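Local coordinates for protein alpha-L-rhamnosidase (Aspergillus terreus, PDB 6GSZ) that probably hydrolyses terminal non-reducing alpha-L-rhamnose residues of alpha-L-rhamnosides, as a calcium-binding glycoside hydrolase, at residues Val7-Thr21 / Trp95-Thr107. Sequence-based numbering, arbitrary orientation.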
ATOM      1  N   VAL A   7      10.801 -14.346  12.799  1.00 14.04           N
ATOM      2  CA  VAL A   7       9.882 -14.326  13.915  1.00 13.53           C
ATOM      3  C   VAL A   7       9.317 -12.912  13.974  1.00 14.66           C
ATOM      4  O   VAL A   7      10.114 -11.937  14.030  1.00 16.28           O
ATOM      5  CB  VAL A   7      10.547 -14.709  15.250  1.00 13.70           C
ATOM      6  CG1 VAL A   7       9.560 -14.579  16.378  1.00 13.75           C
ATOM      7  CG2 VAL A   7      11.072 -16.137  15.190  1.00 15.41           C
ATOM      8  N   ALA A   8       7.978 -12.791  13.926  1.00 12.37           N
ATOM      9  CA  ALA A   8       7.360 -11.505  13.859  1.00 11.85           C
ATOM     10  C   ALA A   8       6.135 -11.419  14.773  1.00 10.50           C
ATOM     11  O   ALA A   8       5.464 -12.429  15.078  1.00 11.58           O
ATOM     12  CB  ALA A   8       7.013 -11.184  12.447  1.00 15.90           C
ATOM     13  N   PHE A   9       5.819 -10.190  15.193  1.00 11.36           N
ATOM     14  CA  PHE A   9       4.736  -9.896  16.085  1.00  9.86           C
ATOM     15  C   PHE A   9       3.614  -9.178  15.336  1.00 11.46           C
ATOM     16  O   PHE A   9       3.869  -8.191  14.611  1.00 11.34           O
ATOM     17  CB  PHE A   9       5.272  -9.044  17.221  1.00 10.22           C
ATOM     18  CG  PHE A   9       6.389  -9.734  17.952  1.00 11.84           C
ATOM     19  CD1 PHE A   9       6.129 -10.744  18.869  1.00 12.05           C
ATOM     20  CD2 PHE A   9       7.707  -9.488  17.602  1.00 12.24           C
ATOM     21  CE1 PHE A   9       7.162 -11.458  19.446  1.00 13.22           C
ATOM     22  CE2 PHE A   9       8.740 -10.176  18.215  1.00 12.72           C
ATOM     23  CZ  PHE A   9       8.475 -11.179  19.125  1.00 13.54           C
ATOM     24  N   GLU A  10       2.366  -9.652  15.514  1.00 11.50           N
ATOM     25  CA  GLU A  10       1.231  -9.142  14.731  1.00 10.27           C
ATOM     26  C   GLU A  10       1.653  -9.136  13.261  1.00 10.59           C
ATOM     27  O   GLU A  10       2.155 -10.134  12.744  1.00 11.50           O
ATOM     28  CB  GLU A  10       0.731  -7.807  15.303  1.00 10.19           C
ATOM     29  CG  GLU A  10       0.229  -7.958  16.737  1.00 10.71           C
ATOM     30  CD  GLU A  10      -1.122  -8.653  16.899  1.00 11.10           C
ATOM     31  OE1 GLU A  10      -2.023  -8.311  16.098  1.00 11.75           O
ATOM     32  OE2 GLU A  10      -1.259  -9.493  17.832  1.00 11.42           O
ATOM     33  N   HIS A  11       1.440  -7.996  12.581  1.00  9.54           N
ATOM     34  CA  HIS A  11       1.833  -7.797  11.203  1.00 10.65           C
ATOM     35  C   HIS A  11       2.986  -6.786  11.088  1.00 12.23           C
ATOM     36  O   HIS A  11       3.311  -6.320   9.970  1.00 13.28           O
ATOM     37  CB  HIS A  11       0.653  -7.406  10.326  1.00 10.77           C
ATOM     38  CG  HIS A  11      -0.387  -8.477  10.312  1.00 11.23           C
ATOM     39  ND1 HIS A  11      -0.253  -9.674   9.602  1.00 11.30           N
ATOM     40  CD2 HIS A  11      -1.535  -8.555  11.002  1.00 10.42           C
ATOM     41  CE1 HIS A  11      -1.318 -10.408   9.854  1.00 12.71           C
ATOM     42  NE2 HIS A  11      -2.096  -9.784  10.726  1.00 11.25           N
ATOM     43  N   HIS A  12       3.689  -6.599  12.199  1.00 11.32           N
ATOM     44  CA  HIS A  12       4.826  -5.677  12.219  1.00 11.67           C
ATOM     45  C   HIS A  12       6.070  -6.335  11.616  1.00 12.98           C
ATOM     46  O   HIS A  12       6.348  -7.513  11.895  1.00 13.75           O
ATOM     47  CB  HIS A  12       5.163  -5.307  13.654  1.00 12.06           C
ATOM     48  CG  HIS A  12       4.043  -4.733  14.467  1.00 11.02           C
ATOM     49  ND1 HIS A  12       3.532  -3.457  14.236  1.00 11.88           N
ATOM     50  CD2 HIS A  12       3.408  -5.187  15.563  1.00 12.06           C
ATOM     51  CE1 HIS A  12       2.590  -3.226  15.151  1.00 10.71           C
ATOM     52  NE2 HIS A  12       2.476  -4.291  15.960  1.00 12.43           N
ATOM     53  N   ARG A  13       6.866  -5.598  10.849  1.00 12.01           N
ATOM     54  CA  ARG A  13       8.134  -6.118  10.356  1.00 13.47           C
ATOM     55  C   ARG A  13       9.147  -6.208  11.512  1.00 15.65           C
ATOM     56  O   ARG A  13       9.962  -7.136  11.585  1.00 19.33           O
ATOM     57  CB  ARG A  13       8.709  -5.277   9.209  1.00 15.62           C
ATOM     58  CG  ARG A  13       7.839  -5.216   7.962  1.00 17.43           C
ATOM     59  CD  ARG A  13       8.547  -4.731   6.699  1.00 18.23           C
ATOM     60  NE  ARG A  13       9.605  -5.668   6.304  1.00 18.08           N
ATOM     61  CZ  ARG A  13      10.485  -5.463   5.331  1.00 15.87           C
ATOM     62  NH1 ARG A  13      10.430  -4.332   4.623  1.00 16.84           N
ATOM     63  NH2 ARG A  13      11.407  -6.389   5.055  1.00 20.52           N
ATOM     64  N   THR A  14       9.149  -5.159  12.332  1.00 15.19           N
ATOM     65  CA  THR A  14       9.903  -5.039  13.568  1.00 17.56           C
ATOM     66  C   THR A  14       8.955  -4.469  14.624  1.00 13.76           C
ATOM     67  O   THR A  14       7.982  -3.825  14.280  1.00 15.76           O
ATOM     68  CB  THR A  14      11.134  -4.126  13.428  1.00 20.54           C
ATOM     69  OG1 THR A  14      10.714  -2.779  13.230  1.00 23.71           O
ATOM     70  CG2 THR A  14      12.050  -4.529  12.299  1.00 26.71           C
ATOM     71  N   ALA A  15       9.257  -4.711  15.901  1.00 12.35           N
ATOM     72  CA  ALA A  15       8.280  -4.461  16.954  1.00 11.70           C
ATOM     73  C   ALA A  15       8.859  -3.575  18.059  1.00 12.93           C
ATOM     74  O   ALA A  15       9.063  -3.978  19.186  1.00 14.22           O
ATOM     75  CB  ALA A  15       7.716  -5.782  17.444  1.00 12.83           C
ATOM     76  N   LEU A  16       9.093  -2.308  17.717  1.00 11.74           N
ATOM     77  CA  LEU A  16       9.533  -1.273  18.677  1.00 12.99           C
ATOM     78  C   LEU A  16       8.430  -0.211  18.785  1.00 10.67           C
ATOM     79  O   LEU A  16       8.121   0.471  17.794  1.00 13.01           O
ATOM     80  CB  LEU A  16      10.877  -0.689  18.239  1.00 13.47           C
ATOM     81  CG  LEU A  16      11.328   0.514  19.072  1.00 13.90           C
ATOM     82  CD1 LEU A  16      11.502   0.133  20.534  1.00 15.93           C
ATOM     83  CD2 LEU A  16      12.600   1.139  18.509  1.00 17.17           C
ATOM     84  N   GLY A  17       7.871  -0.071  19.986  1.00 10.81           N
ATOM     85  CA  GLY A  17       6.880   0.942  20.256  1.00 12.52           C
ATOM     86  C   GLY A  17       5.471   0.576  19.829  1.00 13.03           C
ATOM     87  O   GLY A  17       4.636   1.435  19.523  1.00 12.83           O
ATOM     88  N   ILE A  18       5.182  -0.739  19.854  1.00 11.82           N
ATOM     89  CA  ILE A  18       3.916  -1.271  19.370  1.00 11.10           C
ATOM     90  C   ILE A  18       2.781  -0.995  20.369  1.00 10.44           C
ATOM     91  O   ILE A  18       2.975  -0.665  21.547  1.00 12.24           O
ATOM     92  CB  ILE A  18       4.028  -2.765  19.013  1.00 11.06           C
ATOM     93  CG1 ILE A  18       4.263  -3.644  20.231  1.00 11.79           C
ATOM     94  CG2 ILE A  18       5.112  -2.963  17.958  1.00 11.97           C
ATOM     95  CD1 ILE A  18       4.091  -5.128  19.969  1.00 12.46           C
ATOM     96  N   GLY A  19       1.557  -1.211  19.896  1.00 10.66           N
ATOM     97  CA  GLY A  19       0.359  -0.975  20.677  1.00 11.32           C
ATOM     98  C   GLY A  19      -0.123  -2.176  21.481  1.00 12.66           C
ATOM     99  O   GLY A  19      -0.986  -2.044  22.332  1.00 15.64           O
ATOM    100  N   GLU A  20       0.405  -3.356  21.198  1.00 11.66           N
ATOM    101  CA  GLU A  20      -0.079  -4.619  21.802  1.00 12.56           C
ATOM    102  C   GLU A  20       0.772  -4.959  23.031  1.00 12.21           C
ATOM    103  O   GLU A  20       1.991  -4.967  22.957  1.00 14.98           O
ATOM    104  CB  GLU A  20       0.001  -5.790  20.817  1.00 13.02           C
ATOM    105  CG  GLU A  20      -0.861  -5.584  19.598  1.00 13.01           C
ATOM    106  CD  GLU A  20      -0.245  -4.772  18.457  1.00 12.05           C
ATOM    107  OE1 GLU A  20       1.014  -4.681  18.396  1.00 14.66           O
ATOM    108  OE2 GLU A  20      -1.040  -4.342  17.585  1.00 15.09           O
ATOM    109  N   THR A  21       0.118  -5.300  24.135  1.00 13.50           N
ATOM    110  CA  THR A  21       0.824  -5.822  25.321  1.00 13.88           C
ATOM    111  C   THR A  21       0.860  -7.356  25.295  1.00 13.08           C
ATOM    112  O   THR A  21       1.681  -7.948  26.028  1.00 14.83           O
ATOM    113  CB  THR A  21       0.128  -5.382  26.602  1.00 14.78           C
ATOM    114  OG1 THR A  21      -1.208  -5.876  26.616  1.00 17.18           O
ATOM    115  CG2 THR A  21       0.150  -3.881  26.735  1.00 16.48           C
ATOM    116  N   TRP A  95      16.808 -23.233  17.446  1.00 17.66           N
ATOM    117  CA  TRP A  95      16.262 -21.957  17.896  1.00 16.93           C
ATOM    118  C   TRP A  95      16.471 -20.906  16.817  1.00 18.13           C
ATOM    119  O   TRP A  95      17.537 -20.840  16.183  1.00 17.48           O
ATOM    120  CB  TRP A  95      16.946 -21.489  19.179  1.00 17.56           C
ATOM    121  CG  TRP A  95      16.546 -22.227  20.412  1.00 19.54           C
ATOM    122  CD1 TRP A  95      17.314 -23.100  21.126  1.00 23.96           C
ATOM    123  CD2 TRP A  95      15.325 -22.073  21.151  1.00 18.22           C
ATOM    124  NE1 TRP A  95      16.628 -23.530  22.230  1.00 25.43           N
ATOM    125  CE2 TRP A  95      15.407 -22.916  22.274  1.00 21.43           C
ATOM    126  CE3 TRP A  95      14.156 -21.340  20.961  1.00 15.94           C
ATOM    127  CZ2 TRP A  95      14.363 -23.030  23.195  1.00 20.14           C
ATOM    128  CZ3 TRP A  95      13.138 -21.438  21.871  1.00 16.46           C
ATOM    129  CH2 TRP A  95      13.235 -22.269  22.982  1.00 18.83           C
ATOM    130  N   SER A  96      15.434 -20.098  16.630  1.00 15.96           N
ATOM    131  CA  SER A  96      15.491 -18.958  15.761  1.00 16.92           C
ATOM    132  C   SER A  96      16.532 -17.943  16.248  1.00 17.32           C
ATOM    133  O   SER A  96      16.929 -17.947  17.398  1.00 17.99           O
ATOM    134  CB  SER A  96      14.133 -18.282  15.702  1.00 16.03           C
ATOM    135  OG  SER A  96      13.844 -17.651  16.916  1.00 15.72           O
ATOM    136  N   ASP A  97      16.922 -17.051  15.341  1.00 17.24           N
ATOM    137  CA  ASP A  97      17.616 -15.843  15.760  1.00 18.05           C
ATOM    138  C   ASP A  97      16.675 -15.064  16.677  1.00 19.72           C
ATOM    139  O   ASP A  97      15.468 -15.089  16.485  1.00 22.64           O
ATOM    140  CB  ASP A  97      18.031 -14.988  14.569  1.00 22.06           C
ATOM    141  CG  ASP A  97      19.050 -15.642  13.674  1.00 30.49           C
ATOM    142  OD1 ASP A  97      19.772 -16.554  14.160  1.00 34.25           O
ATOM    143  OD2 ASP A  97      19.091 -15.258  12.482  1.00 43.47           O
ATOM    144  N   ALA A  98      17.248 -14.414  17.692  1.00 16.44           N
ATOM    145  CA  ALA A  98      16.497 -13.648  18.639  1.00 16.38           C
ATOM    146  C   ALA A  98      15.962 -12.361  17.988  1.00 15.30           C
ATOM    147  O   ALA A  98      16.606 -11.733  17.131  1.00 18.38           O
ATOM    148  CB  ALA A  98      17.374 -13.313  19.836  1.00 19.52           C
ATOM    149  N   VAL A  99      14.760 -11.987  18.415  1.00 14.17           N
ATOM    150  CA  VAL A  99      14.138 -10.724  18.038  1.00 14.11           C
ATOM    151  C   VAL A  99      13.615 -10.061  19.313  1.00 14.77           C
ATOM    152  O   VAL A  99      13.402 -10.696  20.314  1.00 16.48           O
ATOM    153  CB  VAL A  99      12.974 -10.967  17.055  1.00 15.63           C
ATOM    154  CG1 VAL A  99      13.449 -11.506  15.722  1.00 18.85           C
ATOM    155  CG2 VAL A  99      11.899 -11.882  17.622  1.00 16.78           C
ATOM    156  N   THR A 100      13.381  -8.747  19.231  1.00 16.08           N
ATOM    157  CA  THR A 100      12.868  -7.990  20.366  1.00 14.45           C
ATOM    158  C   THR A 100      11.434  -7.501  20.089  1.00 11.69           C
ATOM    159  O   THR A 100      10.996  -7.319  18.938  1.00 13.86           O
ATOM    160  CB  THR A 100      13.786  -6.801  20.699  1.00 16.25           C
ATOM    161  OG1 THR A 100      13.934  -5.973  19.546  1.00 18.34           O
ATOM    162  CG2 THR A 100      15.144  -7.285  21.163  1.00 17.92           C
ATOM    163  N   VAL A 101      10.714  -7.281  21.177  1.00 13.27           N
ATOM    164  CA  VAL A 101       9.365  -6.735  21.139  1.00 12.51           C
ATOM    165  C   VAL A 101       9.174  -5.802  22.338  1.00 12.35           C
ATOM    166  O   VAL A 101       9.604  -6.111  23.426  1.00 13.72           O
ATOM    167  CB  VAL A 101       8.324  -7.868  21.088  1.00 12.88           C
ATOM    168  CG1 VAL A 101       8.459  -8.832  22.256  1.00 14.78           C
ATOM    169  CG2 VAL A 101       6.911  -7.322  21.010  1.00 13.61           C
ATOM    170  N   GLU A 102       8.591  -4.621  22.093  1.00 11.93           N
ATOM    171  CA  GLU A 102       8.510  -3.593  23.142  1.00 13.37           C
ATOM    172  C   GLU A 102       7.317  -2.695  22.860  1.00 11.39           C
ATOM    173  O   GLU A 102       7.267  -2.058  21.799  1.00 12.89           O
ATOM    174  CB  GLU A 102       9.788  -2.762  23.063  1.00 14.14           C
ATOM    175  CG  GLU A 102       9.848  -1.653  24.077  1.00 15.23           C
ATOM    176  CD  GLU A 102      11.156  -0.873  24.016  1.00 15.51           C
ATOM    177  OE1 GLU A 102      12.218  -1.487  23.757  1.00 16.00           O
ATOM    178  OE2 GLU A 102      11.112   0.384  24.209  1.00 15.22           O
ATOM    179  N   PRO A 103       6.327  -2.613  23.751  1.00 11.77           N
ATOM    180  CA  PRO A 103       5.241  -1.665  23.554  1.00 11.65           C
ATOM    181  C   PRO A 103       5.709  -0.216  23.701  1.00 11.28           C
ATOM    182  O   PRO A 103       6.674   0.079  24.423  1.00 13.47           O
ATOM    183  CB  PRO A 103       4.243  -2.008  24.657  1.00 12.84           C
ATOM    184  CG  PRO A 103       4.589  -3.436  25.028  1.00 13.34           C
ATOM    185  CD  PRO A 103       6.101  -3.466  24.943  1.00 13.11           C
ATOM    186  N   GLY A 104       4.934   0.667  23.067  1.00 10.46           N
ATOM    187  CA  GLY A 104       5.127   2.112  23.153  1.00 11.49           C
ATOM    188  C   GLY A 104       4.441   2.714  24.370  1.00 12.94           C
ATOM    189  O   GLY A 104       4.425   2.150  25.453  1.00 12.92           O
ATOM    190  N   LEU A 105       3.972   3.944  24.184  1.00 12.25           N
ATOM    191  CA  LEU A 105       3.284   4.710  25.210  1.00 11.41           C
ATOM    192  C   LEU A 105       1.782   4.450  25.085  1.00 14.38           C
ATOM    193  O   LEU A 105       1.153   4.854  24.097  1.00 16.22           O
ATOM    194  CB  LEU A 105       3.623   6.202  25.027  1.00 13.37           C
ATOM    195  CG  LEU A 105       5.097   6.557  25.056  1.00 11.98           C
ATOM    196  CD1 LEU A 105       5.275   8.062  24.999  1.00 11.26           C
ATOM    197  CD2 LEU A 105       5.782   6.036  26.307  1.00 13.35           C
ATOM    198  N   LEU A 106       1.248   3.671  26.029  1.00 14.93           N
ATOM    199  CA  LEU A 106      -0.055   3.049  25.806  1.00 15.51           C
ATOM    200  C   LEU A 106      -1.247   3.872  26.308  1.00 16.98           C
ATOM    201  O   LEU A 106      -2.363   3.656  25.870  1.00 21.11           O
ATOM    202  CB  LEU A 106      -0.077   1.679  26.478  1.00 16.57           C
ATOM    203  CG  LEU A 106       1.021   0.711  26.069  1.00 17.78           C
ATOM    204  CD1 LEU A 106       1.023  -0.518  26.966  1.00 19.44           C
ATOM    205  CD2 LEU A 106       0.814   0.316  24.629  1.00 22.86           C
ATOM    206  N   THR A 107      -1.006   4.825  27.210  1.00 18.08           N
ATOM    207  CA  THR A 107      -2.019   5.672  27.736  1.00 18.41           C
ATOM    208  C   THR A 107      -1.541   7.116  27.697  1.00 17.23           C
ATOM    209  O   THR A 107      -0.347   7.360  27.613  1.00 15.15           O
ATOM    210  CB  THR A 107      -2.310   5.346  29.208  1.00 21.49           C
ATOM    211  OG1 THR A 107      -1.184   5.710  30.013  1.00 23.83           O
ATOM    212  CG2 THR A 107      -2.614   3.892  29.455  1.00 24.67           C
TER
HETATM  213  O   HOH W   1      11.960  -4.060  19.598  1.00 17.91           O
HETATM  214  O   HOH W   2      11.138  -7.050  16.321  1.00 22.74           O
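G104 N donates to I18 O at 2.8 Å, nearly straight at 167°, and two residues earlier E102 O accepts from both G17 N at 2.8 Å and I18 N at 3.1 Å. The doubled grip marks a beta bulge in the parallel pairing of strands 15-18 and 99-103, which closes one edge of a mixed sheet in the N-terminal immunoglobulin-like domain. The domain illustrates how an immunoglobulin-type sandwich lets a single N-terminal segment serve two sheets: strand 3-9 pairs with strand 25-30, then the chain reverses through a type II' turn from F9 to H12 and crosses to the sheet of V101. Before the bulge the pairing is looser: E102 N gives A15 O only a weak bond, and two waters bridge A15 to T100, one from A15 O to T100 OG1, the other from A15 N to T100 O. Within 7-21, H12 NE2 gives E20 OE1 a hydrogen bond of 2.9 Å, meeting the carboxylate on its syn side, while I18 CG2 lies over one face of the imidazole, offset toward the rim. On the opposite sheet face from V101, L16 and E102 run side by side; L16 CD1 packs against the carboxylate of the extended glutamate chain, whose OE2 forms a salt bridge with R148 of strand 144-154. Between the sheets, V101 presents CB over the centre of the F9 ring, 3.8 Å from its centroid, a CH-pi contact. With CG2 anti to the backbone N, V101 also reaches I18 CD1. Two residues earlier, V99 CG2 touches both F9 CE2, 3.6 Å away, and V7 CG1 at 3.8 Å.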